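Local coordinates for protein rhizavidin (Rhizobium etli, PDB 3EW2) that binds biotin in the open end of an antiparallel beta-barrel, as a dimeric member of the avidin family, at residues B[55-60]-B[68-73]. Numbering follows the deposited sequence.
With BTN (biotin), chain I.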
# COMPACT_ATOMS: atom_id res chain seq x y z
N TYR B 55 -3.55 9.39 -10.96
CA TYR B 55 -2.28 9.07 -10.29
C TYR B 55 -2.07 7.59 -10.41
O TYR B 55 -3.01 6.83 -10.16
CB TYR B 55 -2.35 9.46 -8.80
CG TYR B 55 -2.21 10.93 -8.70
CD1 TYR B 55 -3.34 11.77 -8.80
CD2 TYR B 55 -0.95 11.52 -8.60
CE1 TYR B 55 -3.19 13.19 -8.77
CE2 TYR B 55 -0.81 12.92 -8.57
CZ TYR B 55 -1.93 13.74 -8.66
OH TYR B 55 -1.79 15.14 -8.59
N PRO B 56 -0.85 7.16 -10.79
CA PRO B 56 -0.78 5.67 -10.87
C PRO B 56 -0.78 5.00 -9.50
O PRO B 56 -0.41 5.57 -8.46
CB PRO B 56 0.53 5.39 -11.61
CG PRO B 56 1.14 6.82 -11.96
CD PRO B 56 0.43 7.82 -11.12
N LEU B 57 -1.15 3.74 -9.54
CA LEU B 57 -1.28 3.02 -8.37
C LEU B 57 -0.74 1.58 -8.62
O LEU B 57 -0.83 1.05 -9.73
CB LEU B 57 -2.78 3.09 -8.02
CG LEU B 57 -3.66 1.97 -7.47
CD1 LEU B 57 -5.13 2.44 -7.62
CD2 LEU B 57 -3.44 0.62 -8.14
N THR B 58 -0.21 0.96 -7.58
CA THR B 58 0.29 -0.39 -7.69
C THR B 58 0.08 -1.05 -6.35
O THR B 58 0.15 -0.40 -5.34
CB THR B 58 1.81 -0.44 -8.15
OG1 THR B 58 2.28 -1.80 -8.09
CG2 THR B 58 2.71 0.44 -7.26
N GLY B 59 -0.24 -2.33 -6.34
CA GLY B 59 -0.39 -3.00 -5.08
C GLY B 59 -0.44 -4.47 -5.29
O GLY B 59 -0.01 -4.95 -6.32
N ARG B 60 -0.96 -5.20 -4.32
CA ARG B 60 -0.90 -6.65 -4.42
C ARG B 60 -2.19 -7.12 -3.90
O ARG B 60 -2.73 -6.48 -2.99
CB ARG B 60 0.22 -7.23 -3.51
CG ARG B 60 1.64 -6.82 -3.89
CD ARG B 60 2.15 -7.55 -5.15
NE ARG B 60 2.08 -8.98 -4.90
CZ ARG B 60 2.03 -9.94 -5.83
NH1 ARG B 60 2.07 -9.69 -7.14
NH2 ARG B 60 1.96 -11.19 -5.42
N PHE B 68 -2.64 -1.27 -1.75
CA PHE B 68 -2.13 -0.57 -2.91
C PHE B 68 -1.64 0.81 -2.48
O PHE B 68 -1.86 1.26 -1.34
CB PHE B 68 -3.18 -0.52 -4.02
CG PHE B 68 -4.50 0.13 -3.59
CD1 PHE B 68 -5.51 -0.63 -3.00
CD2 PHE B 68 -4.71 1.49 -3.77
CE1 PHE B 68 -6.70 -0.03 -2.59
CE2 PHE B 68 -5.91 2.09 -3.37
CZ PHE B 68 -6.90 1.33 -2.79
N SER B 69 -0.96 1.47 -3.39
CA SER B 69 -0.07 2.53 -3.00
C SER B 69 -0.19 3.57 -4.06
O SER B 69 -0.29 3.23 -5.23
CB SER B 69 1.40 2.01 -2.99
OG SER B 69 1.57 0.95 -2.06
N VAL B 70 -0.10 4.84 -3.69
CA VAL B 70 -0.09 5.91 -4.68
C VAL B 70 0.92 6.95 -4.21
O VAL B 70 0.89 7.33 -3.06
CB VAL B 70 -1.56 6.60 -4.77
CG1 VAL B 70 -1.48 7.99 -5.36
CG2 VAL B 70 -2.58 5.74 -5.52
N GLY B 71 1.78 7.44 -5.08
CA GLY B 71 2.57 8.64 -4.77
C GLY B 71 1.93 9.83 -5.40
O GLY B 71 1.49 9.74 -6.55
N TRP B 72 1.87 10.96 -4.69
CA TRP B 72 1.05 12.08 -5.16
C TRP B 72 1.84 13.04 -6.05
O TRP B 72 1.91 14.25 -5.80
CB TRP B 72 0.29 12.77 -4.01
CG TRP B 72 -0.69 11.83 -3.31
CD1 TRP B 72 -0.55 11.29 -2.06
CD2 TRP B 72 -1.94 11.29 -3.85
NE1 TRP B 72 -1.63 10.46 -1.78
CE2 TRP B 72 -2.49 10.45 -2.85
CE3 TRP B 72 -2.64 11.47 -5.06
CZ2 TRP B 72 -3.70 9.75 -3.03
CZ3 TRP B 72 -3.84 10.82 -5.24
CH2 TRP B 72 -4.36 9.94 -4.22
N ASN B 73 2.43 12.47 -7.09
CA ASN B 73 2.95 13.25 -8.22
C ASN B 73 2.67 12.53 -9.53
O ASN B 73 3.03 11.37 -9.69
CB ASN B 73 4.44 13.54 -8.07
CG ASN B 73 4.97 14.56 -9.12
OD1 ASN B 73 4.19 15.22 -9.86
ND2 ASN B 73 6.29 14.69 -9.19
C11 BTN I . -2.77 14.96 -0.79
O11 BTN I . -3.73 15.66 -0.39
O12 BTN I . -1.65 15.13 -0.27
C10 BTN I . -2.98 13.94 -1.88
C9 BTN I . -4.45 13.56 -1.95
C8 BTN I . -4.92 12.93 -0.63
C7 BTN I . -6.07 11.97 -0.87
C2 BTN I . -6.40 11.18 0.40
S1 BTN I . -5.56 9.74 0.39
C6 BTN I . -6.83 8.94 1.41
C5 BTN I . -8.17 9.62 1.21
N1 BTN I . -8.94 8.91 0.21
C3 BTN I . -9.09 9.62 -0.90
O3 BTN I . -9.78 9.18 -2.05
N2 BTN I . -8.51 10.81 -0.77
C4 BTN I . -7.90 10.96 0.54
O HOH W 1 1.53 7.09 -7.77
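W72 stands edge-on over the ring of Y55 in a T-shaped pair: its CE3 sits 3.7 Å above the tyrosine plane, over the centre of the ring, with the two planes at 64°. A chi1 of -62° sets W72 CG beside the backbone N. One broad face of the indole is turned to biotin, whose C10 lies 3.4 Å from W72 CG, while CG1 of V70 lies against the opposite face, toward its rim. Y55 is thus in the second shell of the biotin site, touching the indole and not the ligand; W72 NE1 hydrogen-bonds T83 OG1, and Y55 OH the carbonyl oxygen of E77. The site exemplifies an aromatic pocket wall, with ligand on one face and protein at the other face and the edge. Segments 55-60 and 68-71 are antiparallel neighbours in a hairpin of the eight-stranded avidin barrel; W72 follows at the corner, centring an inverse gamma turn. T58 N reaches S69 O at 3.3 Å, and the return bond is weak. Beyond this pair a water accepts the N-H of G71 and donates to P56 O, 2.6 Å from the water oxygen. Inside the barrel V70 CG2 packs on L57 CB at 3.6 Å, and L57 CG meets F68 CD2 obliquely at 3.9 Å. On the other face the hydroxyls of T58 and S69 each hydrogen-bond their counterparts in the second subunit.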